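Local coordinates for protein LBCATS-a (Synthetic construct, PDB 5EY5) that probably catalyses, as a tryptophan synthase alpha chain, the cleavage of indole-3-glycerol phosphate into indole and glyceraldehyde 3-phosphate, at residues D46-G51 against T93-V98; L206-G211 against V226-I231; L100-P105 against I127-P132; G61-R66 against V232-V237. All coordinates share one frame; numbering follows the deposited sequence.

Contact 1 of 4, residues D46-G51 against T93-V98; sequences DIIELG and TDVPIV. With G3P (sn-glycerol-3-phosphate), chain E.
I48 and E49 pair in parallel with I97 and V98, and three backbone hydrogen bonds carry the pairing. I48 N donates to P96 O at 3.0 Å, V98 N to I48 O at 2.9 Å and L50 N to V98 O at 2.7 Å. I48 O and V98 O also receive a CA-H, from I97 and E49. The apolar contacts use both sheet faces. On the face of I48, which packs on helix 30-42, I48 and I97 lie side by side, pointing the same way; the chain of I97 folds back at chi2 -70°, which carries its CD1 to within 3.9 Å of I48 CB. I48 CD1 touches V95 CG2, and I97 CG2 meets L50 CD1. On the face of V98, I47 spreads its branches over two partners: CG2 rests on V98 CG2 at 3.9 Å, while the side chain crosses P96 at about a right angle, with CG1 4.0 Å from P96 CB. With an alanine at I47, P96 CB and V98 CG2 would probably lose this neighbour and a gap would open beside F8 of helix 3-14. Among the side chains, E49 makes the polar contact with the ligand: its extended chain brings OE2 to 2.5 Å from G3P O1, which donates the hydrogen bond. Neighbouring parallel strands with a carboxylate turned into the central pocket belong to the TIM barrel of this family.

Contact 2 of 4, residues L206-G211 against V226-I231; sequences LPIAVG and VADGVI
Strand 208-211 pairs in parallel with strand 229-232 here, A209 beside G229 and V210 beside V230, as the two strands of a beta-alpha-beta unit of the TIM barrel. Helix 217-224 makes the connection between them. The strand segments run 29° apart. V210 N donates to G229 O at 3.1 Å, reaching it from well above the carbonyl plane, and I231 N donates to V210 O at 2.8 Å. Further back, I208 O receives two weak bonds, from D228 N and from G229 N, so the strand pairing begins with a shared acceptor. On the inner face, A209 CB packs against I231 CD1 at 3.7 Å, with I20 of strand 18-24 touching both residues; I231 also contacts the bound G3P. On the outer face, V210 CG2 presses on A227 CB at 3.6 Å, and V223 of helix 217-224 covers V210. The CA atoms of A209 and G229 are 4.2 Å apart, and a CB on G211 would crowd I231 CB. At the entrance to the pair, D228 turns its carboxylate back onto the neighbouring strand, with CG anti to its own carbonyl carbon (chi1 -54°). D228 OD2 thereby accepts a hydrogen bond from I208 N at 2.8 Å, nearly straight, met on the anti side of the carboxylate and somewhat out of its plane.

Contact 3 of 4, residues L100-P105 against I127-P132; sequences LTYYNP and IVPDLP
Two loops at the C-terminal ends of barrel strands 97-100 and 125-127 pack together here, beginning where L100 still pairs in parallel with I127. T101 N donates to I127 O at 2.9 Å, and the acceptor also receives the CA-H of L100. L100 then reaches two partners: its CG lies on I127 CG2, and its CD2 on P129 CG at 3.6 Å. A type I turn from V128 to L131 brings D130 back toward the first loop. With D130 CG held between its backbone N and carbonyl carbon (chi1 50°), the carboxylate faces both tyrosines: OD1 accepts a weak bond from Y103 N at 3.0 Å, while OD2 sits at the edge of the Y102 ring, in its plane and 3.6 Å from Y102 CD2. The carboxylate stands nearly perpendicular to that ring. D130 OD2 also accepts a hydrogen bond from a water that in turn accepts from N104 N. P129 CG lies over one face of the Y102 ring, toward its rim, and Y102 OH is hydrogen-bonded to D60. Y103 presents a face to L131, whose CD1 stands 3.9 Å above the ring centre in a CH-pi contact. N104 hydrogen-bonds to the chain of another protein, which also packs on Y103 and L131. A serine in place of Y103 would take away the ring under L131 CD1 and CD2 and would probably open a gap at the boundary with that chain. Helix 103-109 meets V128 through I106, helix 137-146 covers V128 and L131 through L139, and E49 of strand 48-51 touches L100 and I127.

Contact 4 of 4, residues G61-R66 against V232-V237; sequences GPTIQR and VGSAIV. With G3P (sn-glycerol-3-phosphate), chain E.
T63 and V237 pack closely where two helix starts meet: their side chains slide past each other in opposite directions, and T63 CG2 comes within 3.7 Å of V237 CG1. Beside them the I64 side chain reaches across to S234, with its CD1 at 3.5 Å from S234 OG, and the same methyl lies against G3P O2. Short polar contacts gather at the ligand phosphate. S234 grips G3P O4P twice, from its backbone N at 2.6 Å and from its OG at 2.7 Å. G233 N donates to G3P O3P at 3.0 Å; a weak bond from S234 N reaches the same oxygen. S234 OG is anti to its carbonyl carbon (chi1 -80°), which sets the hydroxyl beside its own N, on O4P. This is the phosphate site of a TIM barrel: G233, at the N-cap of helix 234-241 just after the last strand, offers N-H groups of the helix start, whose dipole would be expected to favour the anion. A CB on G233 would run into G3P C2. The fit is looser between I64 and V237, whose CG1 and CG2 are 4.5 Å apart, and beside S234, where a water bridges the segments, donating to S234 OG at 2.7 Å and accepting from I64 N. No direct hydrogen bond joins the segments. On the outer side P62 and R66 are exposed, R66 pairing with E241 in a salt bridge.

Overall arrangement
All four contacts are largely buried in one closed eight-stranded barrel. Contact 1 lies nearest the chain centre, its own centre about 8 Å away; contacts 3 and 4, about 12 Å out, sit at the strand ends, contact 3 against another protein chain. Contacts 1 and 2 join neighbouring parallel strands mainly by backbone bonds, with the D228 carboxylate added in contact 2; they touch inside the barrel, where E49 OE1 meets I231 CD1. Contact 3 continues from strand 97-100 of contact 1, keeps one strand pair and then turns to rings, prolines and a carboxylate. Contact 4 joins two helix starts without direct hydrogen bonds. Contacts 1 and 4 hold opposite ends of G3P, the O1 hydroxyl and the phosphate.

Contact 1 of 4, residues D46-G51 against T93-V98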
loop_
_atom_site.group_PDB
_atom_site.type_symbol
_atom_site.label_atom_id
_atom_site.label_comp_id
_atom_site.label_asym_id
_atom_site.label_seq_id
_atom_site.Cartn_x
_atom_site.Cartn_y
_atom_site.Cartn_z
ATOM N N ASP A 46 -35.340 21.079 -43.570
ATOM C CA ASP A 46 -34.710 21.333 -44.857
ATOM C C ASP A 46 -33.541 20.415 -45.112
ATOM O O ASP A 46 -33.273 20.060 -46.263
ATOM C CB ASP A 46 -34.229 22.780 -44.937
ATOM C CG ASP A 46 -35.362 23.769 -44.827
ATOM O OD1 ASP A 46 -36.071 23.957 -45.836
ATOM O OD2 ASP A 46 -35.536 24.357 -43.736
ATOM N N ILE A 47 -32.834 20.055 -44.052
ATOM C CA ILE A 47 -31.735 19.110 -44.084
ATOM C C ILE A 47 -31.874 18.288 -42.823
ATOM O O ILE A 47 -32.276 18.811 -41.779
ATOM C CB ILE A 47 -30.360 19.804 -44.114
ATOM C CG1 ILE A 47 -30.237 20.718 -45.344
ATOM C CG2 ILE A 47 -29.235 18.752 -44.024
ATOM C CD1 ILE A 47 -29.071 21.718 -45.272
ATOM N N ILE A 48 -31.569 17.001 -42.914
ATOM C CA ILE A 48 -31.681 16.107 -41.773
ATOM C C ILE A 48 -30.302 15.567 -41.466
ATOM O O ILE A 48 -29.637 15.005 -42.351
ATOM C CB ILE A 48 -32.680 14.971 -42.023
ATOM C CG1 ILE A 48 -34.096 15.538 -42.044
ATOM C CG2 ILE A 48 -32.495 13.887 -40.952
ATOM C CD1 ILE A 48 -35.114 14.605 -42.610
ATOM N N GLU A 49 -29.864 15.768 -40.220
ATOM C CA GLU A 49 -28.671 15.130 -39.694
ATOM C C GLU A 49 -29.057 13.823 -39.018
ATOM O O GLU A 49 -29.949 13.797 -38.161
ATOM C CB GLU A 49 -27.952 16.040 -38.699
ATOM C CG GLU A 49 -27.318 17.270 -39.319
ATOM C CD GLU A 49 -26.651 18.177 -38.289
ATOM O OE1 GLU A 49 -26.286 19.311 -38.654
ATOM O OE2 GLU A 49 -26.489 17.749 -37.124
ATOM N N LEU A 50 -28.382 12.748 -39.408
ATOM C CA LEU A 50 -28.531 11.439 -38.779
ATOM C C LEU A 50 -27.238 11.117 -38.044
ATOM O O LEU A 50 -26.169 11.047 -38.661
ATOM C CB LEU A 50 -28.844 10.355 -39.816
ATOM C CG LEU A 50 -30.268 10.408 -40.384
ATOM C CD1 LEU A 50 -30.460 9.371 -41.503
ATOM C CD2 LEU A 50 -31.281 10.201 -39.284
ATOM N N GLY A 51 -27.334 10.930 -36.729
ATOM C CA GLY A 51 -26.166 10.571 -35.946
ATOM C C GLY A 51 -25.888 9.088 -36.051
ATOM O O GLY A 51 -26.768 8.261 -35.787
ATOM N N THR A 93 -36.272 11.413 -52.887
ATOM C CA THR A 93 -34.981 11.751 -53.477
ATOM C C THR A 93 -34.586 13.206 -53.248
ATOM O O THR A 93 -33.511 13.621 -53.694
ATOM C CB THR A 93 -35.006 11.471 -54.982
ATOM O OG1 THR A 93 -35.566 12.599 -55.671
ATOM C CG2 THR A 93 -35.862 10.257 -55.269
ATOM N N ASP A 94 -35.430 13.986 -52.574
ATOM C CA ASP A 94 -35.216 15.419 -52.427
ATOM C C ASP A 94 -34.427 15.774 -51.166
ATOM O O ASP A 94 -33.471 16.555 -51.234
ATOM C CB ASP A 94 -36.568 16.146 -52.421
ATOM C CG ASP A 94 -37.493 15.674 -53.533
ATOM O OD1 ASP A 94 -37.375 16.183 -54.666
ATOM O OD2 ASP A 94 -38.342 14.796 -53.271
ATOM N N VAL A 95 -34.803 15.212 -50.019
ATOM C CA VAL A 95 -34.335 15.741 -48.727
ATOM C C VAL A 95 -32.840 15.490 -48.575
ATOM O O VAL A 95 -32.390 14.338 -48.714
ATOM C CB VAL A 95 -35.104 15.100 -47.576
ATOM C CG1 VAL A 95 -34.814 13.609 -47.522
ATOM C CG2 VAL A 95 -34.712 15.766 -46.267
ATOM N N PRO A 96 -32.035 16.511 -48.266
ATOM C CA PRO A 96 -30.614 16.267 -48.013
ATOM C C PRO A 96 -30.430 15.526 -46.699
ATOM O O PRO A 96 -31.053 15.851 -45.685
ATOM C CB PRO A 96 -30.004 17.677 -47.964
ATOM C CG PRO A 96 -31.012 18.550 -48.679
ATOM C CD PRO A 96 -32.344 17.948 -48.364
ATOM N N ILE A 97 -29.574 14.514 -46.733
ATOM C CA ILE A 97 -29.254 13.691 -45.571
ATOM C C ILE A 97 -27.774 13.872 -45.275
ATOM O O ILE A 97 -26.942 13.774 -46.185
ATOM C CB ILE A 97 -29.588 12.206 -45.816
ATOM C CG1 ILE A 97 -31.088 12.024 -45.995
ATOM C CG2 ILE A 97 -29.071 11.318 -44.658
ATOM C CD1 ILE A 97 -31.863 12.234 -44.717
ATOM N N VAL A 98 -27.459 14.164 -44.015
ATOM C CA VAL A 98 -26.088 14.291 -43.530
ATOM C C VAL A 98 -25.873 13.235 -42.457
ATOM O O VAL A 98 -26.702 13.100 -41.547
ATOM C CB VAL A 98 -25.812 15.697 -42.967
ATOM C CG1 VAL A 98 -24.411 15.764 -42.329
ATOM C CG2 VAL A 98 -25.949 16.736 -44.074
HETATM O O1 G3P E . -25.781 18.662 -34.856
HETATM C C1 G3P E . -25.425 18.200 -33.588
HETATM C C2 G3P E . -26.569 18.400 -32.599
HETATM O O2 G3P E . -26.302 17.583 -31.495
HETATM C C3 G3P E . -26.725 19.880 -32.191
HETATM O O1P G3P E . -26.363 20.109 -30.849
HETATM O O4P G3P E . -27.806 18.579 -29.390
HETATM O O2P G3P E . -27.076 20.772 -28.408
HETATM O O3P G3P E . -28.762 20.760 -30.172
HETATM P P G3P E . -27.525 20.051 -29.673
#

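Contact 2 of 4, residues L206-G211 against V226-I231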
loop_
_atom_site.group_PDB
_atom_site.type_symbol
_atom_site.label_atom_id
_atom_site.label_comp_id
_atom_site.label_asym_id
_atom_site.label_seq_id
_atom_site.Cartn_x
_atom_site.Cartn_y
_atom_site.Cartn_z
ATOM N N LEU A 206 -19.769 30.134 -47.943
ATOM C CA LEU A 206 -20.625 28.996 -47.670
ATOM C C LEU A 206 -21.774 29.411 -46.751
ATOM O O LEU A 206 -21.642 30.345 -45.959
ATOM C CB LEU A 206 -19.828 27.867 -47.019
ATOM C CG LEU A 206 -18.864 27.045 -47.877
ATOM C CD1 LEU A 206 -18.187 25.961 -47.046
ATOM C CD2 LEU A 206 -19.580 26.420 -49.067
ATOM N N PRO A 207 -22.909 28.722 -46.816
ATOM C CA PRO A 207 -23.953 28.962 -45.816
ATOM C C PRO A 207 -23.419 28.614 -44.438
ATOM O O PRO A 207 -22.602 27.710 -44.277
ATOM C CB PRO A 207 -25.082 28.014 -46.230
ATOM C CG PRO A 207 -24.752 27.584 -47.640
ATOM C CD PRO A 207 -23.266 27.658 -47.769
ATOM N N ILE A 208 -23.893 29.329 -43.428
ATOM C CA ILE A 208 -23.499 29.068 -42.050
ATOM C C ILE A 208 -24.735 28.654 -41.260
ATOM O O ILE A 208 -25.747 29.365 -41.260
ATOM C CB ILE A 208 -22.823 30.286 -41.418
ATOM C CG1 ILE A 208 -21.700 30.782 -42.348
ATOM C CG2 ILE A 208 -22.315 29.914 -40.029
ATOM C CD1 ILE A 208 -21.095 32.118 -41.945
ATOM N N ALA A 209 -24.653 27.504 -40.604
ATOM C CA ALA A 209 -25.659 27.024 -39.670
ATOM C C ALA A 209 -25.104 27.026 -38.245
ATOM O O ALA A 209 -23.916 26.776 -38.025
ATOM C CB ALA A 209 -26.106 25.616 -40.046
ATOM N N VAL A 210 -25.976 27.300 -37.274
ATOM C CA VAL A 210 -25.599 27.388 -35.866
ATOM C C VAL A 210 -26.257 26.247 -35.092
ATOM O O VAL A 210 -27.457 25.980 -35.258
ATOM C CB VAL A 210 -25.995 28.748 -35.273
ATOM C CG1 VAL A 210 -25.744 28.764 -33.775
ATOM C CG2 VAL A 210 -25.232 29.877 -35.979
ATOM N N GLY A 211 -25.470 25.576 -34.243
ATOM C CA GLY A 211 -25.932 24.451 -33.454
ATOM C C GLY A 211 -25.261 24.400 -32.092
ATOM O O GLY A 211 -24.369 25.196 -31.784
ATOM N N VAL A 226 -29.529 35.554 -37.483
ATOM C CA VAL A 226 -28.122 35.834 -37.735
ATOM C C VAL A 226 -27.459 34.818 -38.651
ATOM O O VAL A 226 -26.372 35.102 -39.177
ATOM C CB VAL A 226 -27.329 35.951 -36.416
ATOM C CG1 VAL A 226 -27.498 37.345 -35.804
ATOM C CG2 VAL A 226 -27.772 34.898 -35.433
ATOM N N ALA A 227 -28.049 33.655 -38.871
ATOM C CA ALA A 227 -27.389 32.602 -39.624
ATOM C C ALA A 227 -28.325 32.060 -40.692
ATOM O O ALA A 227 -29.542 32.247 -40.636
ATOM C CB ALA A 227 -26.923 31.464 -38.702
ATOM N N ASP A 228 -27.731 31.361 -41.664
ATOM C CA ASP A 228 -28.505 30.772 -42.744
ATOM C C ASP A 228 -29.312 29.563 -42.299
ATOM O O ASP A 228 -30.222 29.148 -43.022
ATOM C CB ASP A 228 -27.581 30.357 -43.884
ATOM C CG ASP A 228 -26.714 31.491 -44.358
ATOM O OD1 ASP A 228 -27.187 32.289 -45.198
ATOM O OD2 ASP A 228 -25.562 31.586 -43.884
ATOM N N GLY A 229 -28.987 28.970 -41.156
ATOM C CA GLY A 229 -29.704 27.785 -40.722
ATOM C C GLY A 229 -29.509 27.541 -39.243
ATOM O O GLY A 229 -28.609 28.103 -38.610
ATOM N N VAL A 230 -30.387 26.705 -38.693
ATOM C CA VAL A 230 -30.438 26.429 -37.265
ATOM C C VAL A 230 -30.435 24.926 -37.091
ATOM O O VAL A 230 -31.289 24.238 -37.661
ATOM C CB VAL A 230 -31.705 27.022 -36.622
ATOM C CG1 VAL A 230 -31.712 26.747 -35.128
ATOM C CG2 VAL A 230 -31.812 28.509 -36.917
ATOM N N ILE A 231 -29.509 24.414 -36.284
ATOM C CA ILE A 231 -29.421 22.984 -36.014
ATOM C C ILE A 231 -29.937 22.720 -34.609
ATOM O O ILE A 231 -29.509 23.376 -33.652
ATOM C CB ILE A 231 -27.985 22.465 -36.157
ATOM C CG1 ILE A 231 -27.427 22.810 -37.543
ATOM C CG2 ILE A 231 -27.959 20.973 -35.869
ATOM C CD1 ILE A 231 -25.926 22.765 -37.634
#

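Contact 3 of 4, residues L100-P105 against I127-P132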
loop_
_atom_site.group_PDB
_atom_site.type_symbol
_atom_site.label_atom_id
_atom_site.label_comp_id
_atom_site.label_asym_id
_atom_site.label_seq_id
_atom_site.Cartn_x
_atom_site.Cartn_y
_atom_site.Cartn_z
ATOM N N LEU A 100 -23.690 12.289 -39.298
ATOM C CA LEU A 100 -22.790 12.818 -38.285
ATOM C C LEU A 100 -22.175 11.603 -37.618
ATOM O O LEU A 100 -22.882 10.791 -37.006
ATOM C CB LEU A 100 -23.528 13.726 -37.294
ATOM C CG LEU A 100 -22.712 14.485 -36.243
ATOM C CD1 LEU A 100 -23.490 15.714 -35.767
ATOM C CD2 LEU A 100 -22.343 13.572 -35.066
ATOM N N THR A 101 -20.879 11.415 -37.815
ATOM C CA THR A 101 -20.257 10.195 -37.334
ATOM C C THR A 101 -18.873 10.536 -36.822
ATOM O O THR A 101 -18.188 11.365 -37.413
ATOM C CB THR A 101 -20.173 9.115 -38.431
ATOM O OG1 THR A 101 -19.454 7.971 -37.941
ATOM C CG2 THR A 101 -19.484 9.636 -39.686
ATOM N N TYR A 102 -18.489 9.930 -35.701
ATOM C CA TYR A 102 -17.093 9.968 -35.303
ATOM C C TYR A 102 -16.249 9.209 -36.317
ATOM O O TYR A 102 -16.760 8.467 -37.156
ATOM C CB TYR A 102 -16.945 9.415 -33.889
ATOM C CG TYR A 102 -17.596 10.364 -32.916
ATOM C CD1 TYR A 102 -18.967 10.345 -32.721
ATOM C CD2 TYR A 102 -16.849 11.326 -32.257
ATOM C CE1 TYR A 102 -19.573 11.241 -31.856
ATOM C CE2 TYR A 102 -17.443 12.224 -31.392
ATOM C CZ TYR A 102 -18.806 12.174 -31.196
ATOM O OH TYR A 102 -19.397 13.057 -30.332
ATOM N N TYR A 103 -14.931 9.420 -36.234
ATOM C CA TYR A 103 -14.036 9.004 -37.297
ATOM C C TYR A 103 -13.742 7.511 -37.270
ATOM O O TYR A 103 -13.601 6.891 -38.326
ATOM C CB TYR A 103 -12.726 9.782 -37.193
ATOM C CG TYR A 103 -11.858 9.610 -38.393
ATOM C CD1 TYR A 103 -12.363 9.840 -39.661
ATOM C CD2 TYR A 103 -10.527 9.221 -38.271
ATOM C CE1 TYR A 103 -11.579 9.688 -40.770
ATOM C CE2 TYR A 103 -9.731 9.066 -39.388
ATOM C CZ TYR A 103 -10.270 9.308 -40.633
ATOM O OH TYR A 103 -9.499 9.173 -41.761
ATOM N N ASN A 104 -13.596 6.914 -36.092
ATOM C CA ASN A 104 -13.197 5.514 -36.089
ATOM C C ASN A 104 -14.191 4.581 -36.771
ATOM O O ASN A 104 -13.740 3.576 -37.346
ATOM C CB ASN A 104 -12.923 5.004 -34.675
ATOM C CG ASN A 104 -12.125 3.742 -34.710
ATOM O OD1 ASN A 104 -11.020 3.744 -35.225
ATOM N ND2 ASN A 104 -12.676 2.644 -34.200
ATOM N N PRO A 105 -15.513 4.775 -36.697
ATOM C CA PRO A 105 -16.386 3.913 -37.519
ATOM C C PRO A 105 -16.128 4.076 -39.007
ATOM O O PRO A 105 -16.158 3.093 -39.755
ATOM C CB PRO A 105 -17.801 4.368 -37.123
ATOM C CG PRO A 105 -17.642 4.784 -35.714
ATOM C CD PRO A 105 -16.284 5.501 -35.675
ATOM N N ILE A 127 -20.556 15.132 -41.286
ATOM C CA ILE A 127 -20.060 15.870 -40.134
ATOM C C ILE A 127 -19.263 14.880 -39.301
ATOM O O ILE A 127 -19.802 13.850 -38.889
ATOM C CB ILE A 127 -21.212 16.472 -39.315
ATOM C CG1 ILE A 127 -21.991 17.475 -40.166
ATOM C CG2 ILE A 127 -20.689 17.111 -38.013
ATOM C CD1 ILE A 127 -23.264 17.959 -39.475
ATOM N N VAL A 128 -17.984 15.148 -39.102
ATOM C CA VAL A 128 -17.103 14.237 -38.380
ATOM C C VAL A 128 -16.529 14.981 -37.181
ATOM O O VAL A 128 -15.531 15.688 -37.295
ATOM C CB VAL A 128 -15.982 13.700 -39.286
ATOM C CG1 VAL A 128 -15.139 12.687 -38.518
ATOM C CG2 VAL A 128 -16.579 13.089 -40.537
ATOM N N PRO A 129 -17.132 14.841 -36.002
ATOM C CA PRO A 129 -16.798 15.779 -34.920
ATOM C C PRO A 129 -15.350 15.703 -34.441
ATOM O O PRO A 129 -14.825 16.723 -33.997
ATOM C CB PRO A 129 -17.800 15.410 -33.818
ATOM C CG PRO A 129 -18.989 14.831 -34.576
ATOM C CD PRO A 129 -18.350 14.068 -35.711
ATOM N N ASP A 130 -14.670 14.555 -34.504
ATOM C CA ASP A 130 -13.297 14.494 -34.003
ATOM C C ASP A 130 -12.244 14.538 -35.109
ATOM O O ASP A 130 -11.128 14.039 -34.914
ATOM C CB ASP A 130 -13.094 13.249 -33.131
ATOM C CG ASP A 130 -13.586 11.968 -33.805
ATOM O OD1 ASP A 130 -14.168 12.045 -34.918
ATOM O OD2 ASP A 130 -13.413 10.890 -33.198
ATOM N N LEU A 131 -12.543 15.157 -36.255
ATOM C CA LEU A 131 -11.621 15.177 -37.395
ATOM C C LEU A 131 -11.317 16.603 -37.845
ATOM O O LEU A 131 -12.058 17.179 -38.655
ATOM C CB LEU A 131 -12.197 14.371 -38.561
ATOM C CG LEU A 131 -11.236 14.114 -39.729
ATOM C CD1 LEU A 131 -10.081 13.223 -39.296
ATOM C CD2 LEU A 131 -11.951 13.536 -40.938
ATOM N N PRO A 132 -10.239 17.214 -37.363
ATOM C CA PRO A 132 -9.878 18.546 -37.851
ATOM C C PRO A 132 -9.329 18.480 -39.265
ATOM O O PRO A 132 -8.879 17.417 -39.723
ATOM C CB PRO A 132 -8.807 19.020 -36.850
ATOM C CG PRO A 132 -8.284 17.792 -36.228
ATOM C CD PRO A 132 -9.412 16.797 -36.216
HETATM O O HOH W 1 -13.477 8.188 -33.609
#

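Contact 4 of 4, residues G61-R66 against V232-V237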
loop_
_atom_site.group_PDB
_atom_site.type_symbol
_atom_site.label_atom_id
_atom_site.label_comp_id
_atom_site.label_asym_id
_atom_site.label_seq_id
_atom_site.Cartn_x
_atom_site.Cartn_y
_atom_site.Cartn_z
ATOM N N GLY A 61 -23.083 15.726 -25.304
ATOM C CA GLY A 61 -23.583 15.786 -23.956
ATOM C C GLY A 61 -24.399 14.548 -23.602
ATOM O O GLY A 61 -24.579 13.637 -24.423
ATOM N N PRO A 62 -24.912 14.515 -22.371
ATOM C CA PRO A 62 -25.560 13.286 -21.876
ATOM C C PRO A 62 -26.744 12.819 -22.714
ATOM O O PRO A 62 -26.913 11.615 -22.915
ATOM C CB PRO A 62 -26.000 13.678 -20.456
ATOM C CG PRO A 62 -25.121 14.841 -20.088
ATOM C CD PRO A 62 -24.880 15.582 -21.356
ATOM N N THR A 63 -27.589 13.738 -23.181
ATOM C CA THR A 63 -28.754 13.358 -23.978
ATOM C C THR A 63 -28.367 12.498 -25.166
ATOM O O THR A 63 -28.918 11.412 -25.382
ATOM C CB THR A 63 -29.460 14.614 -24.469
ATOM O OG1 THR A 63 -29.789 15.429 -23.340
ATOM C CG2 THR A 63 -30.721 14.242 -25.236
ATOM N N ILE A 64 -27.455 13.004 -25.989
ATOM C CA ILE A 64 -27.097 12.274 -27.191
ATOM C C ILE A 64 -26.194 11.087 -26.872
ATOM O O ILE A 64 -26.176 10.110 -27.627
ATOM C CB ILE A 64 -26.488 13.264 -28.198
ATOM C CG1 ILE A 64 -27.621 14.179 -28.686
ATOM C CG2 ILE A 64 -25.818 12.529 -29.376
ATOM C CD1 ILE A 64 -27.194 15.318 -29.547
ATOM N N GLN A 65 -25.445 11.143 -25.760
ATOM C CA GLN A 65 -24.730 9.966 -25.262
ATOM C C GLN A 65 -25.694 8.817 -25.022
ATOM O O GLN A 65 -25.412 7.667 -25.376
ATOM C CB GLN A 65 -24.004 10.280 -23.941
ATOM C CG GLN A 65 -22.796 11.213 -23.999
ATOM C CD GLN A 65 -22.375 11.667 -22.604
ATOM O OE1 GLN A 65 -22.531 10.930 -21.625
ATOM N NE2 GLN A 65 -21.861 12.895 -22.503
ATOM N N ARG A 66 -26.805 9.108 -24.338
ATOM C CA ARG A 66 -27.810 8.089 -24.038
ATOM C C ARG A 66 -28.495 7.587 -25.295
ATOM O O ARG A 66 -28.819 6.404 -25.391
ATOM C CB ARG A 66 -28.861 8.630 -23.064
ATOM C CG ARG A 66 -28.286 9.034 -21.719
ATOM C CD ARG A 66 -29.357 9.332 -20.681
ATOM N NE ARG A 66 -30.210 10.461 -21.030
ATOM C CZ ARG A 66 -29.944 11.723 -20.707
ATOM N NH1 ARG A 66 -28.833 12.013 -20.045
ATOM N NH2 ARG A 66 -30.782 12.695 -21.057
ATOM N N VAL A 232 -30.824 21.738 -34.486
ATOM C CA VAL A 232 -31.402 21.324 -33.214
ATOM C C VAL A 232 -31.309 19.810 -33.101
ATOM O O VAL A 232 -31.887 19.093 -33.922
ATOM C CB VAL A 232 -32.872 21.735 -33.089
ATOM C CG1 VAL A 232 -33.420 21.215 -31.763
ATOM C CG2 VAL A 232 -33.043 23.241 -33.247
ATOM N N GLY A 233 -30.666 19.328 -32.040
ATOM C CA GLY A 233 -30.544 17.904 -31.846
ATOM C C GLY A 233 -31.047 17.469 -30.490
ATOM O O GLY A 233 -32.108 16.831 -30.387
ATOM N N SER A 234 -30.300 17.825 -29.438
ATOM C CA SER A 234 -30.633 17.323 -28.109
ATOM C C SER A 234 -32.108 17.526 -27.778
ATOM O O SER A 234 -32.762 16.622 -27.245
ATOM C CB SER A 234 -29.747 17.992 -27.061
ATOM O OG SER A 234 -28.479 17.355 -27.038
ATOM N N ALA A 235 -32.657 18.695 -28.108
ATOM C CA ALA A 235 -34.038 18.954 -27.720
ATOM C C ALA A 235 -35.005 17.993 -28.406
ATOM O O ALA A 235 -36.039 17.645 -27.827
ATOM C CB ALA A 235 -34.412 20.400 -28.023
ATOM N N ILE A 236 -34.699 17.568 -29.635
ATOM C CA ILE A 236 -35.575 16.630 -30.332
ATOM C C ILE A 236 -35.376 15.225 -29.793
ATOM O O ILE A 236 -36.335 14.460 -29.622
ATOM C CB ILE A 236 -35.306 16.673 -31.844
ATOM C CG1 ILE A 236 -35.643 18.039 -32.416
ATOM C CG2 ILE A 236 -36.088 15.531 -32.545
ATOM C CD1 ILE A 236 -35.221 18.215 -33.872
ATOM N N VAL A 237 -34.116 14.868 -29.531
ATOM C CA VAL A 237 -33.808 13.571 -28.959
ATOM C C VAL A 237 -34.457 13.400 -27.596
ATOM O O VAL A 237 -34.838 12.283 -27.220
ATOM C CB VAL A 237 -32.279 13.394 -28.878
ATOM C CG1 VAL A 237 -31.959 12.178 -28.042
ATOM C CG2 VAL A 237 -31.701 13.260 -30.271
HETATM O O1 G3P E . -25.781 18.662 -34.856
HETATM C C1 G3P E . -25.425 18.200 -33.588
HETATM C C2 G3P E . -26.569 18.400 -32.599
HETATM O O2 G3P E . -26.302 17.583 -31.495
HETATM C C3 G3P E . -26.725 19.880 -32.191
HETATM O O1P G3P E . -26.363 20.109 -30.849
HETATM O O4P G3P E . -27.806 18.579 -29.390
HETATM O O2P G3P E . -27.076 20.772 -28.408
HETATM O O3P G3P E . -28.762 20.760 -30.172
HETATM P P G3P E . -27.525 20.051 -29.673
HETATM O O HOH W 2 -26.389 16.040 -25.902
#